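Local coordinates for protein mannitol dehydrogenase (Pseudomonas fluorescens, PDB 1LJ8) that probably interconverts mannitol and fructose as an NAD-dependent long-chain mannitol 2-dehydrogenase, at residues A[26-38]-A[118-131]. Numbering follows the deposited sequence.
Sequences RQGIAHIGVGGFH and KLASPEIRIVSLTI. With NAD (nicotinamide-adenine-dinucleotide), chain B.
The imidazole of His31 meets strand 126-129 and the residue after it along its edge: ND1 pairs with Ser128 OG at 2.7 Å and NE2 with Thr130 OG1 at 2.9 Å, both hydrogen bonds near the ring plane, while His38 ND1, itself bonded to Gln42, sits over one face. With CG anti to the backbone N (chi1 -174°), the ring edge is brought to these two hydroxyls, and one at each ring nitrogen fixes its rotation. Phe37 offers Thr130 CG2 an edge, 3.9 Å from CD2, and lays one face flat over the nicotinamide, with NAD C5N 3.4 Å above its centre; the ring also stacks with His41. An alanine here would probably leave the nicotinamide without its stacking partner and open a gap beside the Thr130 methyl. Between these parallel central Rossmann strands, backbone bonds run from the carbonyl of Gly28, which takes two amides, to Thr130 N. On the sheet face opposite His31, Ile32 CD1 touches both Val127 CG1 and Leu129 CD2, and Ala30 CB presses tightly on Leu119 CD2 (3.5 Å). Beyond the glycine-rich turn, Gly36 N and Phe37 N donate to the NAD diphosphate. The buried Thr130 hydroxyl, bonded to His31 NE2 and to a water that donates to NAD O2N, thus ties the strand ends to the diphosphate through that water.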
ATOM      1  N   ARG A  26     -17.628  -3.247  20.170  1.00 19.91           N
ATOM      2  CA  ARG A  26     -18.219  -1.960  19.780  1.00 20.72           C
ATOM      3  C   ARG A  26     -17.143  -1.233  18.969  1.00 19.19           C
ATOM      4  O   ARG A  26     -15.956  -1.413  19.225  1.00 18.06           O
ATOM      5  CB  ARG A  26     -18.615  -1.122  20.996  1.00 22.13           C
ATOM      6  CG  ARG A  26     -19.713  -1.833  21.855  1.00 27.14           C
ATOM      7  CD  ARG A  26     -21.025  -1.885  21.089  1.00 29.63           C
ATOM      8  NE  ARG A  26     -22.121  -2.457  21.876  1.00 33.09           N
ATOM      9  CZ  ARG A  26     -22.465  -3.744  21.860  1.00 35.67           C
ATOM     10  NH1 ARG A  26     -21.803  -4.611  21.098  1.00 33.61           N
ATOM     11  NH2 ARG A  26     -23.486  -4.168  22.607  1.00 37.02           N
ATOM     12  N   GLN A  27     -17.581  -0.397  18.041  1.00 16.86           N
ATOM     13  CA  GLN A  27     -16.650   0.256  17.108  1.00 16.28           C
ATOM     14  C   GLN A  27     -15.904   1.453  17.629  1.00 16.87           C
ATOM     15  O   GLN A  27     -16.460   2.283  18.353  1.00 17.37           O
ATOM     16  CB  GLN A  27     -17.405   0.674  15.844  1.00 17.42           C
ATOM     17  CG  GLN A  27     -17.948  -0.528  15.050  1.00 15.66           C
ATOM     18  CD  GLN A  27     -18.958  -0.123  14.020  1.00 17.34           C
ATOM     19  OE1 GLN A  27     -19.309   1.057  13.909  1.00 17.45           O
ATOM     20  NE2 GLN A  27     -19.447  -1.085  13.266  1.00 16.79           N
ATOM     21  N   GLY A  28     -14.628   1.535  17.240  1.00 15.19           N
ATOM     22  CA  GLY A  28     -13.813   2.673  17.621  1.00 13.49           C
ATOM     23  C   GLY A  28     -12.954   3.168  16.474  1.00 12.68           C
ATOM     24  O   GLY A  28     -12.356   4.259  16.555  1.00 11.76           O
ATOM     25  N   ILE A  29     -12.849   2.356  15.420  1.00 11.82           N
ATOM     26  CA  ILE A  29     -12.054   2.739  14.252  1.00 11.99           C
ATOM     27  C   ILE A  29     -12.909   2.679  12.998  1.00 12.11           C
ATOM     28  O   ILE A  29     -13.683   1.719  12.838  1.00 12.02           O
ATOM     29  CB  ILE A  29     -10.880   1.731  14.066  1.00 12.77           C
ATOM     30  CG1 ILE A  29      -9.962   1.779  15.302  1.00 14.02           C
ATOM     31  CG2 ILE A  29     -10.120   1.983  12.734  1.00 14.16           C
ATOM     32  CD1 ILE A  29      -8.996   0.538  15.364  1.00 13.32           C
ATOM     33  N   ALA A  30     -12.799   3.704  12.140  1.00 11.63           N
ATOM     34  CA  ALA A  30     -13.447   3.669  10.827  1.00 11.70           C
ATOM     35  C   ALA A  30     -12.264   3.556   9.842  1.00 11.01           C
ATOM     36  O   ALA A  30     -11.375   4.443   9.797  1.00  9.97           O
ATOM     37  CB  ALA A  30     -14.252   4.936  10.536  1.00 11.76           C
ATOM     38  N   HIS A  31     -12.255   2.473   9.062  1.00 10.40           N
ATOM     39  CA  HIS A  31     -11.158   2.274   8.117  1.00 10.77           C
ATOM     40  C   HIS A  31     -11.534   2.493   6.676  1.00 11.02           C
ATOM     41  O   HIS A  31     -12.389   1.779   6.142  1.00 10.91           O
ATOM     42  CB  HIS A  31     -10.593   0.858   8.187  1.00 10.57           C
ATOM     43  CG  HIS A  31      -9.381   0.703   7.327  1.00  9.96           C
ATOM     44  ND1 HIS A  31      -8.160   1.228   7.693  1.00 11.61           N
ATOM     45  CD2 HIS A  31      -9.238   0.252   6.052  1.00 10.21           C
ATOM     46  CE1 HIS A  31      -7.311   1.102   6.681  1.00 11.03           C
ATOM     47  NE2 HIS A  31      -7.943   0.518   5.671  1.00 10.50           N
ATOM     48  N   ILE A  32     -10.878   3.458   6.036  1.00 11.05           N
ATOM     49  CA  ILE A  32     -11.183   3.726   4.636  1.00 11.04           C
ATOM     50  C   ILE A  32     -10.251   2.928   3.718  1.00 12.17           C
ATOM     51  O   ILE A  32      -9.009   3.086   3.748  1.00 10.97           O
ATOM     52  CB  ILE A  32     -11.066   5.221   4.315  1.00 11.73           C
ATOM     53  CG1 ILE A  32     -11.966   6.016   5.286  1.00 13.11           C
ATOM     54  CG2 ILE A  32     -11.500   5.468   2.822  1.00 11.98           C
ATOM     55  CD1 ILE A  32     -11.883   7.562   5.064  1.00 14.29           C
ATOM     56  N   GLY A  33     -10.870   2.094   2.875  1.00 10.72           N
ATOM     57  CA  GLY A  33     -10.103   1.263   1.945  1.00 12.14           C
ATOM     58  C   GLY A  33      -9.948  -0.156   2.488  1.00 12.99           C
ATOM     59  O   GLY A  33      -8.834  -0.599   2.770  1.00 12.12           O
ATOM     60  N   VAL A  34     -11.026  -0.911   2.584  1.00 12.22           N
ATOM     61  CA  VAL A  34     -10.893  -2.262   3.140  1.00 13.84           C
ATOM     62  C   VAL A  34     -10.457  -3.219   2.033  1.00 13.97           C
ATOM     63  O   VAL A  34     -11.300  -3.711   1.274  1.00 12.95           O
ATOM     64  CB  VAL A  34     -12.228  -2.754   3.759  1.00 15.22           C
ATOM     65  CG1 VAL A  34     -12.049  -4.223   4.345  1.00 15.90           C
ATOM     66  CG2 VAL A  34     -12.653  -1.774   4.880  1.00 15.94           C
ATOM     67  N   GLY A  35      -9.152  -3.479   1.949  1.00 13.33           N
ATOM     68  CA  GLY A  35      -8.645  -4.401   0.949  1.00 12.25           C
ATOM     69  C   GLY A  35      -7.966  -5.550   1.671  1.00 13.93           C
ATOM     70  O   GLY A  35      -8.440  -5.997   2.747  1.00 14.64           O
ATOM     71  N   GLY A  36      -6.870  -6.031   1.088  1.00 11.14           N
ATOM     72  CA  GLY A  36      -6.153  -7.109   1.738  1.00 10.37           C
ATOM     73  C   GLY A  36      -5.271  -6.636   2.879  1.00 11.78           C
ATOM     74  O   GLY A  36      -5.314  -7.167   3.990  1.00 11.07           O
ATOM     75  N   PHE A  37      -4.465  -5.610   2.634  1.00 10.56           N
ATOM     76  CA  PHE A  37      -3.515  -5.191   3.669  1.00 10.93           C
ATOM     77  C   PHE A  37      -4.139  -4.766   4.979  1.00 10.98           C
ATOM     78  O   PHE A  37      -3.674  -5.138   6.056  1.00 10.44           O
ATOM     79  CB  PHE A  37      -2.600  -4.059   3.153  1.00 10.74           C
ATOM     80  CG  PHE A  37      -1.512  -3.709   4.119  1.00 11.40           C
ATOM     81  CD1 PHE A  37      -0.552  -4.669   4.500  1.00 11.67           C
ATOM     82  CD2 PHE A  37      -1.477  -2.461   4.696  1.00 11.52           C
ATOM     83  CE1 PHE A  37       0.432  -4.338   5.473  1.00 11.73           C
ATOM     84  CE2 PHE A  37      -0.518  -2.107   5.656  1.00 11.63           C
ATOM     85  CZ  PHE A  37       0.444  -3.050   6.052  1.00 11.69           C
ATOM     86  N   HIS A  38      -5.215  -4.000   4.909  1.00 10.24           N
ATOM     87  CA  HIS A  38      -5.859  -3.597   6.156  1.00 11.03           C
ATOM     88  C   HIS A  38      -6.236  -4.819   6.978  1.00 11.01           C
ATOM     89  O   HIS A  38      -6.044  -4.868   8.194  1.00 12.00           O
ATOM     90  CB  HIS A  38      -7.171  -2.817   5.876  1.00 12.14           C
ATOM     91  CG  HIS A  38      -8.019  -2.662   7.098  1.00 12.06           C
ATOM     92  ND1 HIS A  38      -7.641  -1.849   8.152  1.00 10.18           N
ATOM     93  CD2 HIS A  38      -9.171  -3.272   7.474  1.00 12.19           C
ATOM     94  CE1 HIS A  38      -8.529  -1.976   9.128  1.00 12.58           C
ATOM     95  NE2 HIS A  38      -9.463  -2.833   8.745  1.00 12.82           N
ATOM     96  N   LYS A 118     -21.344   8.181  10.557  1.00 15.38           N
ATOM     97  CA  LYS A 118     -20.481   7.155  11.185  1.00 14.99           C
ATOM     98  C   LYS A 118     -19.137   7.788  11.567  1.00 15.23           C
ATOM     99  O   LYS A 118     -18.662   7.621  12.692  1.00 15.76           O
ATOM    100  CB  LYS A 118     -20.238   6.004  10.186  1.00 14.00           C
ATOM    101  CG  LYS A 118     -19.237   4.922  10.708  1.00 12.18           C
ATOM    102  CD  LYS A 118     -19.716   4.247  12.007  1.00 13.78           C
ATOM    103  CE  LYS A 118     -20.935   3.345  11.772  1.00 16.15           C
ATOM    104  NZ  LYS A 118     -21.349   2.676  13.060  1.00 17.53           N
ATOM    105  N   LEU A 119     -18.524   8.497  10.627  1.00 14.71           N
ATOM    106  CA  LEU A 119     -17.228   9.151  10.897  1.00 14.82           C
ATOM    107  C   LEU A 119     -17.340  10.234  11.987  1.00 16.03           C
ATOM    108  O   LEU A 119     -16.357  10.590  12.635  1.00 16.11           O
ATOM    109  CB  LEU A 119     -16.675   9.776   9.614  1.00 14.16           C
ATOM    110  CG  LEU A 119     -16.367   8.752   8.506  1.00 14.94           C
ATOM    111  CD1 LEU A 119     -16.101   9.521   7.181  1.00 16.19           C
ATOM    112  CD2 LEU A 119     -15.169   7.873   8.908  1.00 14.47           C
ATOM    113  N   ALA A 120     -18.535  10.782  12.164  1.00 15.34           N
ATOM    114  CA  ALA A 120     -18.751  11.813  13.169  1.00 15.73           C
ATOM    115  C   ALA A 120     -19.292  11.276  14.499  1.00 17.14           C
ATOM    116  O   ALA A 120     -19.535  12.061  15.425  1.00 17.75           O
ATOM    117  CB  ALA A 120     -19.709  12.926  12.585  1.00 16.77           C
ATOM    118  N   SER A 121     -19.461   9.953  14.617  1.00 16.26           N
ATOM    119  CA  SER A 121     -19.992   9.380  15.856  1.00 18.26           C
ATOM    120  C   SER A 121     -18.894   9.425  16.934  1.00 18.80           C
ATOM    121  O   SER A 121     -17.705   9.149  16.672  1.00 17.52           O
ATOM    122  CB  SER A 121     -20.560   7.966  15.641  1.00 21.89           C
ATOM    123  OG  SER A 121     -19.580   6.994  15.337  1.00 27.38           O
ATOM    124  N   PRO A 122     -19.274   9.790  18.163  1.00 18.92           N
ATOM    125  CA  PRO A 122     -18.258   9.882  19.221  1.00 18.54           C
ATOM    126  C   PRO A 122     -17.422   8.641  19.503  1.00 17.45           C
ATOM    127  O   PRO A 122     -16.249   8.784  19.899  1.00 17.70           O
ATOM    128  CB  PRO A 122     -19.049  10.387  20.452  1.00 19.59           C
ATOM    129  CG  PRO A 122     -20.494   9.963  20.174  1.00 21.04           C
ATOM    130  CD  PRO A 122     -20.638  10.101  18.659  1.00 20.29           C
ATOM    131  N   GLU A 123     -17.997   7.460  19.235  1.00 18.13           N
ATOM    132  CA  GLU A 123     -17.312   6.191  19.487  1.00 18.94           C
ATOM    133  C   GLU A 123     -16.151   6.015  18.518  1.00 17.05           C
ATOM    134  O   GLU A 123     -15.178   5.311  18.853  1.00 15.89           O
ATOM    135  CB  GLU A 123     -18.242   4.980  19.310  1.00 22.52           C
ATOM    136  CG  GLU A 123     -19.430   4.941  20.263  1.00 27.87           C
ATOM    137  CD  GLU A 123     -20.423   6.057  19.997  1.00 32.32           C
ATOM    138  OE1 GLU A 123     -20.550   6.492  18.823  1.00 28.88           O
ATOM    139  OE2 GLU A 123     -21.096   6.480  20.971  1.00 35.92           O
ATOM    140  N   ILE A 124     -16.269   6.619  17.330  1.00 15.77           N
ATOM    141  CA  ILE A 124     -15.196   6.501  16.324  1.00 14.55           C
ATOM    142  C   ILE A 124     -14.127   7.510  16.711  1.00 14.29           C
ATOM    143  O   ILE A 124     -14.317   8.727  16.630  1.00 15.85           O
ATOM    144  CB  ILE A 124     -15.718   6.784  14.892  1.00 14.12           C
ATOM    145  CG1 ILE A 124     -16.768   5.720  14.544  1.00 14.03           C
ATOM    146  CG2 ILE A 124     -14.547   6.832  13.874  1.00 13.68           C
ATOM    147  CD1 ILE A 124     -16.191   4.286  14.531  1.00 15.66           C
ATOM    148  N   ARG A 125     -12.976   6.972  17.094  1.00 14.45           N
ATOM    149  CA  ARG A 125     -11.861   7.799  17.602  1.00 15.00           C
ATOM    150  C   ARG A 125     -10.625   7.812  16.722  1.00 13.89           C
ATOM    151  O   ARG A 125      -9.719   8.625  16.944  1.00 12.88           O
ATOM    152  CB  ARG A 125     -11.480   7.332  19.030  1.00 16.22           C
ATOM    153  CG  ARG A 125     -12.534   7.694  20.118  1.00 18.20           C
ATOM    154  CD  ARG A 125     -12.522   6.663  21.265  1.00 22.30           C
ATOM    155  NE  ARG A 125     -13.272   5.483  20.861  1.00 25.99           N
ATOM    156  CZ  ARG A 125     -13.268   4.289  21.462  1.00 28.28           C
ATOM    157  NH1 ARG A 125     -12.517   4.064  22.532  1.00 29.90           N
ATOM    158  NH2 ARG A 125     -14.069   3.331  21.004  1.00 30.07           N
ATOM    159  N   ILE A 126     -10.603   6.912  15.739  1.00 13.13           N
ATOM    160  CA  ILE A 126      -9.493   6.865  14.773  1.00 11.91           C
ATOM    161  C   ILE A 126     -10.112   6.594  13.407  1.00 11.02           C
ATOM    162  O   ILE A 126     -11.006   5.719  13.297  1.00 11.56           O
ATOM    163  CB  ILE A 126      -8.525   5.669  15.060  1.00 10.67           C
ATOM    164  CG1 ILE A 126      -7.723   5.923  16.346  1.00 11.70           C
ATOM    165  CG2 ILE A 126      -7.530   5.506  13.871  1.00 12.35           C
ATOM    166  CD1 ILE A 126      -7.084   4.616  16.885  1.00 11.30           C
ATOM    167  N   VAL A 127      -9.693   7.363  12.399  1.00 12.20           N
ATOM    168  CA  VAL A 127     -10.077   7.105  10.989  1.00 11.25           C
ATOM    169  C   VAL A 127      -8.724   6.657  10.369  1.00 11.01           C
ATOM    170  O   VAL A 127      -7.774   7.448  10.280  1.00 11.77           O
ATOM    171  CB  VAL A 127     -10.595   8.375  10.250  1.00 11.02           C
ATOM    172  CG1 VAL A 127     -10.843   8.040   8.726  1.00 11.75           C
ATOM    173  CG2 VAL A 127     -11.944   8.788  10.881  1.00 13.49           C
ATOM    174  N   SER A 128      -8.637   5.380   9.993  1.00 11.38           N
ATOM    175  CA  SER A 128      -7.429   4.849   9.404  1.00 11.72           C
ATOM    176  C   SER A 128      -7.575   4.721   7.893  1.00 11.61           C
ATOM    177  O   SER A 128      -8.694   4.642   7.348  1.00 11.85           O
ATOM    178  CB  SER A 128      -7.066   3.510  10.042  1.00 12.99           C
ATOM    179  OG  SER A 128      -8.178   2.633  10.016  1.00 12.13           O
ATOM    180  N   LEU A 129      -6.426   4.676   7.216  1.00 11.74           N
ATOM    181  CA  LEU A 129      -6.414   4.642   5.766  1.00 10.05           C
ATOM    182  C   LEU A 129      -5.525   3.623   5.064  1.00 11.28           C
ATOM    183  O   LEU A 129      -4.361   3.454   5.444  1.00 12.12           O
ATOM    184  CB  LEU A 129      -5.926   6.026   5.220  1.00 11.18           C
ATOM    185  CG  LEU A 129      -6.482   7.357   5.808  1.00 12.23           C
ATOM    186  CD1 LEU A 129      -5.665   8.585   5.286  1.00 12.51           C
ATOM    187  CD2 LEU A 129      -7.987   7.469   5.423  1.00 13.11           C
ATOM    188  N   THR A 130      -6.085   2.917   4.069  1.00  9.97           N
ATOM    189  CA  THR A 130      -5.208   2.226   3.097  1.00 10.41           C
ATOM    190  C   THR A 130      -5.908   2.632   1.773  1.00 11.76           C
ATOM    191  O   THR A 130      -6.708   1.887   1.202  1.00 14.66           O
ATOM    192  CB  THR A 130      -5.076   0.695   3.208  1.00 11.09           C
ATOM    193  OG1 THR A 130      -6.353   0.083   3.267  1.00 11.57           O
ATOM    194  CG2 THR A 130      -4.263   0.325   4.484  1.00 12.40           C
ATOM    195  N   ILE A 131      -5.640   3.863   1.344  1.00 11.84           N
ATOM    196  CA  ILE A 131      -6.277   4.424   0.120  1.00 13.05           C
ATOM    197  C   ILE A 131      -5.338   4.413  -1.089  1.00 13.59           C
ATOM    198  O   ILE A 131      -5.638   5.015  -2.129  1.00 13.37           O
ATOM    199  CB  ILE A 131      -6.743   5.887   0.350  1.00 13.58           C
ATOM    200  CG1 ILE A 131      -5.553   6.797   0.761  1.00 14.34           C
ATOM    201  CG2 ILE A 131      -7.795   5.905   1.469  1.00 13.28           C
ATOM    202  CD1 ILE A 131      -5.947   8.330   0.819  1.00 13.43           C
TER
HETATM  203  PA  NAD B1500      -6.384  -3.695  -2.441  1.00 13.45           P
HETATM  204  O1A NAD B1500      -6.383  -3.542  -3.873  1.00 14.98           O
HETATM  205  O2A NAD B1500      -6.783  -4.958  -1.757  1.00 12.44           O
HETATM  206  O5B NAD B1500      -7.300  -2.574  -1.767  1.00 14.96           O
HETATM  207  C5B NAD B1500      -7.070  -1.166  -2.084  1.00 16.33           C
HETATM  208  C4B NAD B1500      -8.253  -0.516  -1.339  1.00 17.10           C
HETATM  209  O4B NAD B1500      -8.117   0.953  -1.531  1.00 17.37           O
HETATM  210  C3B NAD B1500      -9.679  -0.793  -1.935  1.00 16.09           C
HETATM  211  O3B NAD B1500     -10.582  -0.829  -0.815  1.00 16.04           O
HETATM  212  C2B NAD B1500      -9.906   0.407  -2.866  1.00 18.74           C
HETATM  213  O2B NAD B1500     -11.280   0.655  -3.134  1.00 20.22           O
HETATM  214  C1B NAD B1500      -9.318   1.529  -2.031  1.00 16.89           C
HETATM  215  N9A NAD B1500      -8.958   2.709  -2.751  1.00 16.81           N
HETATM  216  C8A NAD B1500      -8.228   2.886  -3.909  1.00 16.37           C
HETATM  217  N7A NAD B1500      -8.085   4.153  -4.226  1.00 16.65           N
HETATM  218  C5A NAD B1500      -8.758   4.830  -3.219  1.00 16.72           C
HETATM  219  C6A NAD B1500      -8.918   6.208  -3.036  1.00 15.10           C
HETATM  220  N6A NAD B1500      -8.419   7.164  -3.820  1.00 17.97           N
HETATM  221  N1A NAD B1500      -9.661   6.632  -1.942  1.00 15.92           N
HETATM  222  C2A NAD B1500     -10.221   5.721  -1.048  1.00 17.07           C
HETATM  223  N3A NAD B1500     -10.056   4.349  -1.198  1.00 18.60           N
HETATM  224  C4A NAD B1500      -9.311   3.961  -2.315  1.00 17.29           C
HETATM  225  O3  NAD B1500      -4.927  -3.276  -1.970  1.00 12.18           O
HETATM  226  PN  NAD B1500      -4.072  -3.678  -0.669  1.00 12.57           P
HETATM  227  O1N NAD B1500      -3.226  -4.831  -0.994  1.00 13.89           O
HETATM  228  O2N NAD B1500      -5.013  -3.813   0.446  1.00 13.14           O
HETATM  229  O5D NAD B1500      -3.099  -2.447  -0.511  1.00 11.96           O
HETATM  230  C5D NAD B1500      -3.679  -1.196  -0.167  1.00 11.80           C
HETATM  231  C4D NAD B1500      -2.569  -0.357   0.292  1.00 12.93           C
HETATM  232  O4D NAD B1500      -2.011  -0.758   1.560  1.00 12.22           O
HETATM  233  C3D NAD B1500      -1.335  -0.163  -0.662  1.00 13.01           C
HETATM  234  O3D NAD B1500      -1.612   0.732  -1.733  1.00 11.71           O
HETATM  235  C2D NAD B1500      -0.224   0.245   0.284  1.00 11.01           C
HETATM  236  O2D NAD B1500      -0.189   1.654   0.468  1.00 10.34           O
HETATM  237  C1D NAD B1500      -0.578  -0.509   1.591  1.00 12.25           C
HETATM  238  N1N NAD B1500       0.172  -1.763   1.795  1.00 11.57           N
HETATM  239  C2N NAD B1500      -0.061  -2.967   1.104  1.00 10.99           C
HETATM  240  C3N NAD B1500       0.785  -4.018   1.343  1.00 13.12           C
HETATM  241  C7N NAD B1500       0.566  -5.331   0.567  1.00 13.05           C
HETATM  242  O7N NAD B1500       1.459  -6.186   0.646  1.00 10.18           O
HETATM  243  N7N NAD B1500      -0.484  -5.501  -0.209  1.00 10.98           N
HETATM  244  C4N NAD B1500       1.922  -3.890   2.280  1.00 13.42           C
HETATM  245  C5N NAD B1500       2.092  -2.657   2.981  1.00 12.27           C
HETATM  246  C6N NAD B1500       1.216  -1.559   2.751  1.00 10.18           C
HETATM  247  O   HOH W   1     -22.037  -0.165  11.983  1.00 22.45           O
HETATM  248  O   HOH W   2      -6.344  -2.767   2.688  1.00 11.85           O